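Local coordinates for protein uronate isomerase (Caulobacter crescentus, PDB 2Q01) that catalyses the isomerisation of D-glucuronate to D-fructuronate and of D-galacturonate to D-tagaturonate in the pentose and glucuronate interconversion pathway, at residues B[398-403]-B[437-442]; B[407-412]-B[459-464]; B[465-468]-B[472-475]. All coordinates share one frame; numbering follows the deposited sequence.

Contact 1 of 3, residues B[398-403]-B[437-442]; sequences RFREQV and SAFLAR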
loop_
_atom_site.group_PDB
_atom_site.type_symbol
_atom_site.label_atom_id
_atom_site.label_comp_id
_atom_site.label_asym_id
_atom_site.label_seq_id
_atom_site.Cartn_x
_atom_site.Cartn_y
_atom_site.Cartn_z
ATOM N N ARG B 398 6.382 5.519 7.068
ATOM C CA ARG B 398 5.153 5.219 6.321
ATOM C C ARG B 398 3.906 5.443 7.175
ATOM O O ARG B 398 2.927 6.015 6.699
ATOM C CB ARG B 398 5.176 3.801 5.762
ATOM C CG ARG B 398 5.957 3.667 4.466
ATOM C CD ARG B 398 5.634 2.375 3.749
ATOM N NE ARG B 398 6.059 1.193 4.499
ATOM C CZ ARG B 398 7.247 0.605 4.375
ATOM N NH1 ARG B 398 7.533 -0.474 5.100
ATOM N NH2 ARG B 398 8.153 1.093 3.535
ATOM N N PHE B 399 3.965 5.011 8.434
ATOM C CA PHE B 399 2.936 5.315 9.408
ATOM C C PHE B 399 2.672 6.821 9.456
ATOM O O PHE B 399 1.555 7.245 9.188
ATOM C CB PHE B 399 3.314 4.760 10.785
ATOM C CG PHE B 399 2.317 5.083 11.868
ATOM C CD1 PHE B 399 2.561 6.109 12.778
ATOM C CD2 PHE B 399 1.134 4.366 11.978
ATOM C CE1 PHE B 399 1.639 6.413 13.777
ATOM C CE2 PHE B 399 0.207 4.664 12.979
ATOM C CZ PHE B 399 0.458 5.688 13.874
ATOM N N ARG B 400 3.704 7.617 9.748
ATOM C CA ARG B 400 3.582 9.085 9.811
ATOM C C ARG B 400 3.085 9.723 8.512
ATOM O O ARG B 400 2.290 10.659 8.550
ATOM C CB ARG B 400 4.903 9.749 10.238
ATOM C CG ARG B 400 5.302 9.546 11.705
ATOM C CD ARG B 400 4.299 10.157 12.695
ATOM N NE ARG B 400 4.624 9.788 14.077
ATOM C CZ ARG B 400 3.763 9.794 15.096
ATOM N NH1 ARG B 400 4.176 9.432 16.306
ATOM N NH2 ARG B 400 2.494 10.150 14.918
ATOM N N GLU B 401 3.546 9.209 7.374
ATOM C CA GLU B 401 3.104 9.684 6.058
ATOM C C GLU B 401 1.652 9.331 5.713
ATOM O O GLU B 401 1.006 10.043 4.946
ATOM C CB GLU B 401 4.021 9.151 4.961
ATOM C CG GLU B 401 5.383 9.827 4.887
ATOM C CD GLU B 401 6.316 9.170 3.877
ATOM O OE1 GLU B 401 5.904 8.187 3.219
ATOM O OE2 GLU B 401 7.466 9.641 3.743
ATOM N N GLN B 402 1.142 8.239 6.273
ATOM C CA GLN B 402 -0.184 7.731 5.889
ATOM C C GLN B 402 -1.313 8.022 6.887
ATOM O O GLN B 402 -2.483 8.005 6.519
ATOM C CB GLN B 402 -0.110 6.239 5.550
ATOM C CG GLN B 402 0.428 5.989 4.140
ATOM C CD GLN B 402 0.947 4.586 3.911
ATOM O OE1 GLN B 402 1.747 4.362 3.003
ATOM N NE2 GLN B 402 0.503 3.635 4.726
ATOM N N VAL B 403 -0.943 8.327 8.123
ATOM C CA VAL B 403 -1.878 8.450 9.233
ATOM C C VAL B 403 -2.155 9.907 9.643
ATOM O O VAL B 403 -3.277 10.243 10.040
ATOM C CB VAL B 403 -1.361 7.585 10.423
ATOM C CG1 VAL B 403 -1.649 8.199 11.788
ATOM C CG2 VAL B 403 -1.892 6.176 10.308
ATOM N N SER B 437 11.764 13.046 14.337
ATOM C CA SER B 437 12.478 14.293 14.063
ATOM C C SER B 437 12.633 14.537 12.570
ATOM O O SER B 437 12.425 15.655 12.114
ATOM C CB SER B 437 13.847 14.307 14.734
ATOM O OG SER B 437 13.698 14.343 16.136
ATOM N N ALA B 438 12.981 13.488 11.823
ATOM C CA ALA B 438 13.110 13.550 10.364
ATOM C C ALA B 438 11.803 13.907 9.659
ATOM O O ALA B 438 11.798 14.694 8.708
ATOM C CB ALA B 438 13.645 12.236 9.834
ATOM N N PHE B 439 10.699 13.325 10.129
ATOM C CA PHE B 439 9.390 13.554 9.525
ATOM C C PHE B 439 8.890 14.976 9.750
ATOM O O PHE B 439 8.436 15.631 8.813
ATOM C CB PHE B 439 8.362 12.535 10.036
ATOM C CG PHE B 439 6.964 12.805 9.559
ATOM C CD1 PHE B 439 6.614 12.575 8.227
ATOM C CD2 PHE B 439 5.996 13.298 10.437
ATOM C CE1 PHE B 439 5.318 12.832 7.772
ATOM C CE2 PHE B 439 4.699 13.555 9.993
ATOM C CZ PHE B 439 4.361 13.326 8.657
ATOM N N LEU B 440 8.964 15.431 11.000
ATOM C CA LEU B 440 8.648 16.809 11.369
ATOM C C LEU B 440 9.521 17.836 10.639
ATOM O O LEU B 440 9.026 18.881 10.209
ATOM C CB LEU B 440 8.787 16.986 12.879
ATOM C CG LEU B 440 7.576 16.931 13.818
ATOM C CD1 LEU B 440 6.382 16.233 13.207
ATOM C CD2 LEU B 440 7.967 16.281 15.140
ATOM N N ALA B 441 10.809 17.523 10.497
ATOM C CA ALA B 441 11.766 18.358 9.756
ATOM C C ALA B 441 11.394 18.549 8.296
ATOM O O ALA B 441 11.607 19.625 7.743
ATOM C CB ALA B 441 13.134 17.767 9.836
ATOM N N ARG B 442 10.840 17.507 7.675
ATOM C CA ARG B 442 10.378 17.601 6.291
ATOM C C ARG B 442 9.119 18.454 6.190
ATOM O O ARG B 442 8.899 19.113 5.174
ATOM C CB ARG B 442 10.120 16.221 5.702
ATOM C CG ARG B 442 10.547 16.100 4.247
ATOM C CD ARG B 442 9.425 15.599 3.355
ATOM N NE ARG B 442 8.919 14.288 3.753
ATOM C CZ ARG B 442 7.749 13.790 3.361
ATOM N NH1 ARG B 442 6.956 14.495 2.558
ATOM N NH2 ARG B 442 7.370 12.589 3.774
#
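Arg400 and Phe439 meet by a CH-pi contact: CB of Arg400 sits over the middle of the Phe439 ring, 3.6 Å from its centroid and almost on the ring normal. The far end of the same ring reaches the helix backbone, with Phe439 CZ 3.4 Å from Arg400 O. Phe439 gets there because its CG stands anti to the backbone N (chi1 174°), which points the ring straight at the opposite helix. Arg400 bends at chi2, and its guanidinium turns off toward a weak hydrogen bond with Thr412. Beside this apolar patch lies a salt bridge, Glu401 OE2 to Arg442 NH2 at 2.9 Å. The carboxylate meets the guanidinium at its edge, the two planes nearly perpendicular (81°), and OE2 with NH2 is the single close pair. Behind these side chains, segments 398-403 and 437-442 of helices 393-407 and 425-445 run at 41°, their axes 10.6 Å apart; Phe409 packs against Phe439 from the following loop. Arg442 NH1 makes a second salt bridge, to Glu394 of the second subunit. The CH-pi contact joins two buried residues, while the partly exposed charged pair lies beside the neighbouring chain, where the two carboxylates probably also offset the nearby charge of Arg448.

Contact 2 of 3, residues B[407-412]-B[459-464]; sequences AGFYNT and VDLTYN. With K (potassium ion), chain E.
The backbones of Phe409 and Leu461 come nearest here, CA to CA 7.8 Å, where the loop leaving helix 393-407 turns past 459-464 of helix 451-469: Gly408 breaks the helix with a positive phi (77°), and a type I turn follows from Phe409 to Thr412. Leu461 reaches over with its branched end, CD1 lying 4.0 Å from Phe409 CD1 and CD2 close by. One residue along the loop from Phe409, the Tyr410 ring has Asp460 OD2 at its edge, 3.8 Å from CE2, with carboxylate and ring planes 75° apart. The other oxygen, OD1, takes a hydrogen bond of 3.0 Å from Asn464 ND2. An alanine in place of Asp460 would probably leave the Asn464 amide without this acceptor and open a gap along the edge of Tyr410. In this TIM-barrel clan protein the turn also serves a metal site: Asn411, its CG anti to the carbonyl carbon (chi1 -79°), binds a potassium ion through OD1 at 2.7 Å, together with a water, the carbonyls of Ala375, Tyr378 and Leu381, and that of Ser75 of the second subunit. Asn411 ND2 donates to a lone pair of Ala407 O at 2.6 Å, which is likely to hold the amide rotation with OD1 on the metal; OD1 also accepts from Gln76 NE2 of the second subunit. Thr412 OG1 donates to Phe409 O at 2.7 Å, from the same face as its backbone N.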
loop_
_atom_site.group_PDB
_atom_site.type_symbol
_atom_site.label_atom_id
_atom_site.label_comp_id
_atom_site.label_asym_id
_atom_site.label_seq_id
_atom_site.Cartn_x
_atom_site.Cartn_y
_atom_site.Cartn_z
ATOM N N ALA B 407 -5.872 11.485 10.886
ATOM C CA ALA B 407 -5.911 11.341 12.339
ATOM C C ALA B 407 -5.246 12.503 13.083
ATOM O O ALA B 407 -5.600 12.805 14.221
ATOM C CB ALA B 407 -5.291 10.007 12.759
ATOM N N GLY B 408 -4.288 13.162 12.443
ATOM C CA GLY B 408 -3.480 14.159 13.121
ATOM C C GLY B 408 -2.454 13.472 13.986
ATOM O O GLY B 408 -2.224 12.268 13.850
ATOM N N PHE B 409 -1.833 14.240 14.876
ATOM C CA PHE B 409 -0.826 13.706 15.787
ATOM C C PHE B 409 -1.420 13.323 17.135
ATOM O O PHE B 409 -0.881 12.473 17.841
ATOM C CB PHE B 409 0.278 14.731 16.014
ATOM C CG PHE B 409 1.166 14.949 14.822
ATOM C CD1 PHE B 409 2.207 14.069 14.541
ATOM C CD2 PHE B 409 0.974 16.045 13.993
ATOM C CE1 PHE B 409 3.039 14.275 13.444
ATOM C CE2 PHE B 409 1.803 16.265 12.899
ATOM C CZ PHE B 409 2.835 15.378 12.622
ATOM N N TYR B 410 -2.535 13.952 17.481
ATOM C CA TYR B 410 -3.075 13.875 18.832
ATOM C C TYR B 410 -4.043 12.711 18.990
ATOM O O TYR B 410 -4.543 12.446 20.086
ATOM C CB TYR B 410 -3.697 15.217 19.216
ATOM C CG TYR B 410 -2.685 16.344 19.189
ATOM C CD1 TYR B 410 -2.535 17.146 18.057
ATOM C CD2 TYR B 410 -1.848 16.584 20.277
ATOM C CE1 TYR B 410 -1.597 18.162 18.016
ATOM C CE2 TYR B 410 -0.902 17.606 20.244
ATOM C CZ TYR B 410 -0.785 18.386 19.108
ATOM O OH TYR B 410 0.142 19.399 19.062
ATOM N N ASN B 411 -4.280 12.024 17.871
ATOM C CA ASN B 411 -4.995 10.760 17.817
ATOM C C ASN B 411 -4.035 9.570 17.738
ATOM O O ASN B 411 -4.450 8.448 17.440
ATOM C CB ASN B 411 -5.920 10.741 16.604
ATOM C CG ASN B 411 -7.201 11.517 16.833
ATOM O OD1 ASN B 411 -7.840 11.382 17.881
ATOM N ND2 ASN B 411 -7.620 12.283 15.842
ATOM N N THR B 412 -2.751 9.829 17.977
ATOM C CA THR B 412 -1.741 8.777 18.088
ATOM C C THR B 412 -1.216 8.731 19.533
ATOM O O THR B 412 -1.517 9.619 20.334
ATOM C CB THR B 412 -0.590 8.936 17.045
ATOM O OG1 THR B 412 0.269 10.026 17.411
ATOM C CG2 THR B 412 -1.147 9.157 15.622
ATOM N N VAL B 459 8.242 16.902 21.483
ATOM C CA VAL B 459 8.225 16.662 22.926
ATOM C C VAL B 459 6.937 15.944 23.353
ATOM O O VAL B 459 6.971 15.066 24.222
ATOM C CB VAL B 459 8.436 17.983 23.721
ATOM C CG1 VAL B 459 8.505 17.727 25.232
ATOM C CG2 VAL B 459 9.711 18.669 23.272
ATOM N N ASP B 460 5.819 16.304 22.720
ATOM C CA ASP B 460 4.526 15.664 22.974
ATOM C C ASP B 460 4.570 14.198 22.566
ATOM O O ASP B 460 4.330 13.312 23.393
ATOM C CB ASP B 460 3.401 16.382 22.225
ATOM C CG ASP B 460 2.807 17.535 23.016
ATOM O OD1 ASP B 460 3.036 17.614 24.243
ATOM O OD2 ASP B 460 2.098 18.364 22.406
ATOM N N LEU B 461 4.921 13.966 21.302
ATOM C CA LEU B 461 5.074 12.626 20.724
ATOM C C LEU B 461 5.978 11.700 21.540
ATOM O O LEU B 461 5.689 10.509 21.681
ATOM C CB LEU B 461 5.609 12.733 19.290
ATOM C CG LEU B 461 4.667 12.741 18.073
ATOM C CD1 LEU B 461 3.354 13.477 18.295
ATOM C CD2 LEU B 461 5.388 13.282 16.836
ATOM N N THR B 462 7.056 12.259 22.085
ATOM C CA THR B 462 8.036 11.495 22.851
ATOM C C THR B 462 7.567 11.195 24.274
ATOM O O THR B 462 7.695 10.062 24.749
ATOM C CB THR B 462 9.404 12.227 22.880
ATOM O OG1 THR B 462 9.878 12.395 21.539
ATOM C CG2 THR B 462 10.445 11.446 23.669
ATOM N N TYR B 463 7.007 12.198 24.943
ATOM C CA TYR B 463 6.842 12.126 26.390
ATOM C C TYR B 463 5.406 12.350 26.878
ATOM O O TYR B 463 4.867 11.514 27.603
ATOM C CB TYR B 463 7.823 13.102 27.068
ATOM C CG TYR B 463 7.949 12.969 28.576
ATOM C CD1 TYR B 463 8.875 12.097 29.143
ATOM C CD2 TYR B 463 7.160 13.743 29.432
ATOM C CE1 TYR B 463 8.994 11.979 30.530
ATOM C CE2 TYR B 463 7.269 13.632 30.811
ATOM C CZ TYR B 463 8.184 12.752 31.351
ATOM O OH TYR B 463 8.282 12.655 32.715
ATOM N N ASN B 464 4.801 13.472 26.493
ATOM C CA ASN B 464 3.501 13.886 27.043
ATOM C C ASN B 464 2.323 13.064 26.539
ATOM O O ASN B 464 1.444 12.692 27.317
ATOM C CB ASN B 464 3.243 15.367 26.772
ATOM C CG ASN B 464 4.341 16.255 27.302
ATOM O OD1 ASN B 464 4.609 16.280 28.505
ATOM N ND2 ASN B 464 4.985 16.998 26.407
HETATM K K K E . -9.842 9.676 18.512
HETATM O O HOH W 1 -9.380 10.429 20.975
#

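Contact 3 of 3, residues B[465-468]-B[472-475]; sequences LPKK and LDQR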
loop_
_atom_site.group_PDB
_atom_site.type_symbol
_atom_site.label_atom_id
_atom_site.label_comp_id
_atom_site.label_asym_id
_atom_site.label_seq_id
_atom_site.Cartn_x
_atom_site.Cartn_y
_atom_site.Cartn_z
ATOM N N LEU B 465 2.312 12.796 25.235
ATOM C CA LEU B 465 1.259 11.998 24.596
ATOM C C LEU B 465 1.216 10.506 24.973
ATOM O O LEU B 465 0.119 9.990 25.172
ATOM C CB LEU B 465 1.232 12.209 23.072
ATOM C CG LEU B 465 0.263 13.245 22.470
ATOM C CD1 LEU B 465 0.148 14.558 23.255
ATOM C CD2 LEU B 465 0.631 13.516 21.017
ATOM N N PRO B 466 2.381 9.803 25.053
ATOM C CA PRO B 466 2.353 8.453 25.655
ATOM C C PRO B 466 1.850 8.409 27.109
ATOM O O PRO B 466 1.166 7.460 27.496
ATOM C CB PRO B 466 3.822 8.015 25.606
ATOM C CG PRO B 466 4.426 8.812 24.514
ATOM C CD PRO B 466 3.735 10.136 24.562
ATOM N N LYS B 467 2.192 9.425 27.895
ATOM C CA LYS B 467 1.728 9.546 29.272
ATOM C C LYS B 467 0.213 9.751 29.396
ATOM O O LYS B 467 -0.437 9.044 30.158
ATOM C CB LYS B 467 2.458 10.680 29.976
ATOM C CG LYS B 467 3.687 10.262 30.734
ATOM C CD LYS B 467 4.224 11.445 31.510
ATOM C CE LYS B 467 5.007 10.988 32.710
ATOM N NZ LYS B 467 5.368 12.121 33.605
ATOM N N LYS B 468 -0.341 10.708 28.653
ATOM C CA LYS B 468 -1.786 10.957 28.684
ATOM C C LYS B 468 -2.593 9.741 28.247
ATOM O O LYS B 468 -3.546 9.356 28.926
ATOM C CB LYS B 468 -2.172 12.185 27.846
ATOM C CG LYS B 468 -2.264 13.462 28.665
ATOM C CD LYS B 468 -2.808 14.639 27.863
ATOM C CE LYS B 468 -2.791 15.910 28.709
ATOM N NZ LYS B 468 -3.160 17.128 27.940
ATOM N N LEU B 472 -0.644 7.618 32.651
ATOM C CA LEU B 472 0.572 7.492 33.446
ATOM C C LEU B 472 0.890 8.750 34.258
ATOM O O LEU B 472 1.975 8.865 34.840
ATOM C CB LEU B 472 1.743 7.149 32.520
ATOM C CG LEU B 472 2.307 5.727 32.439
ATOM C CD1 LEU B 472 1.304 4.670 32.820
ATOM C CD2 LEU B 472 2.820 5.474 31.044
ATOM N N ASP B 473 -0.071 9.673 34.312
ATOM C CA ASP B 473 0.110 10.973 34.958
ATOM C C ASP B 473 0.106 10.927 36.488
ATOM O O ASP B 473 0.591 11.857 37.137
ATOM C CB ASP B 473 -0.929 11.973 34.443
ATOM C CG ASP B 473 -0.628 12.457 33.027
ATOM O OD1 ASP B 473 -1.590 12.716 32.269
ATOM O OD2 ASP B 473 0.565 12.583 32.670
ATOM N N GLN B 474 -0.440 9.857 37.059
ATOM C CA GLN B 474 -0.353 9.633 38.499
ATOM C C GLN B 474 0.691 8.566 38.793
ATOM O O GLN B 474 0.427 7.373 38.629
ATOM C CB GLN B 474 -1.703 9.212 39.101
ATOM C CG GLN B 474 -2.844 10.207 38.929
ATOM C CD GLN B 474 -3.886 9.737 37.924
ATOM O OE1 GLN B 474 -4.990 9.347 38.303
ATOM N NE2 GLN B 474 -3.536 9.763 36.640
ATOM N N ARG B 475 1.883 9.001 39.202
ATOM C CA ARG B 475 2.899 8.085 39.711
ATOM C C ARG B 475 2.439 7.558 41.063
ATOM O O ARG B 475 1.925 8.324 41.884
ATOM C CB ARG B 475 4.254 8.783 39.888
ATOM C CG ARG B 475 5.014 9.073 38.607
ATOM C CD ARG B 475 5.715 7.846 38.056
ATOM N NE ARG B 475 7.055 7.656 38.607
ATOM C CZ ARG B 475 8.044 7.047 37.954
ATOM N NH1 ARG B 475 9.244 6.906 38.509
ATOM N NH2 ARG B 475 7.838 6.584 36.732
HETATM O O HOH W 2 4.033 10.887 35.918
HETATM O O HOH W 3 -4.102 10.913 31.259
#
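Lys467 O takes the backbone N-H of Leu472 in a nearly straight hydrogen bond, 2.9 Å from N to O with an angle of 172° at the hydrogen. Around this bond the packing is close. Leu472 CB rests 3.7 Å from Lys467 O and 4.1 Å from Lys467 CG, the two side chains crossing at about a right angle, and the leucine goes on to bury itself against Ile38 and Thr167. The other side is looser and wetter. Asp473, with CG anti to its own carbonyl carbon (chi1 -74°), lays its carboxylate back along the helix end, where OD2 touches Lys467 CB at 3.8 Å and OD1 touches Lys468 CG at 3.7 Å. These are contacts with aliphatic carbons; Lys467 NZ stays 4.9 Å from Asp473 OD2, and their charged atoms do not touch. Instead, the extended Lys467 chain carries its ammonium on to the Tyr463 hydroxyl and to a salt bridge with Glu166. Two waters bridge the segments: one accepts from Lys467 NZ and donates to Leu472 O, the other donates to Lys468 O and, at 3.3 Å, to Asp473 OD1. The bond back from the fifth residue on is the 6→1 type found at helix C-termini, here where helix 451-469 ends and the chain passes parallel strands 37-39 and 165-169 of the TIM-barrel-clan fold.

Overall arrangement
Contacts 1 and 2 form one continuous packing region: Phe409 of the loop lies against Leu440, Arg400 against Leu461, and helices 393-407, 425-445 and 451-469 are gathered there. Contact 2 is the buried one; contact 1 is only partly buried. Both touch the second subunit, through a salt bridge in contact 1 and a shared potassium ion in contact 2. Contact 3 continues along helix 451-469, with Asp460 O probably bonded to Leu465 N, but lies about 24 Å from contact 1, centre to centre. It is partly buried, with Lys468 and Asp473 exposed, and touches no other chain. Contact 1 pairs CH-pi packing with charge, contact 2 apolar and ring-edge packing with a metal site, contact 3 a backbone bond with bridging waters.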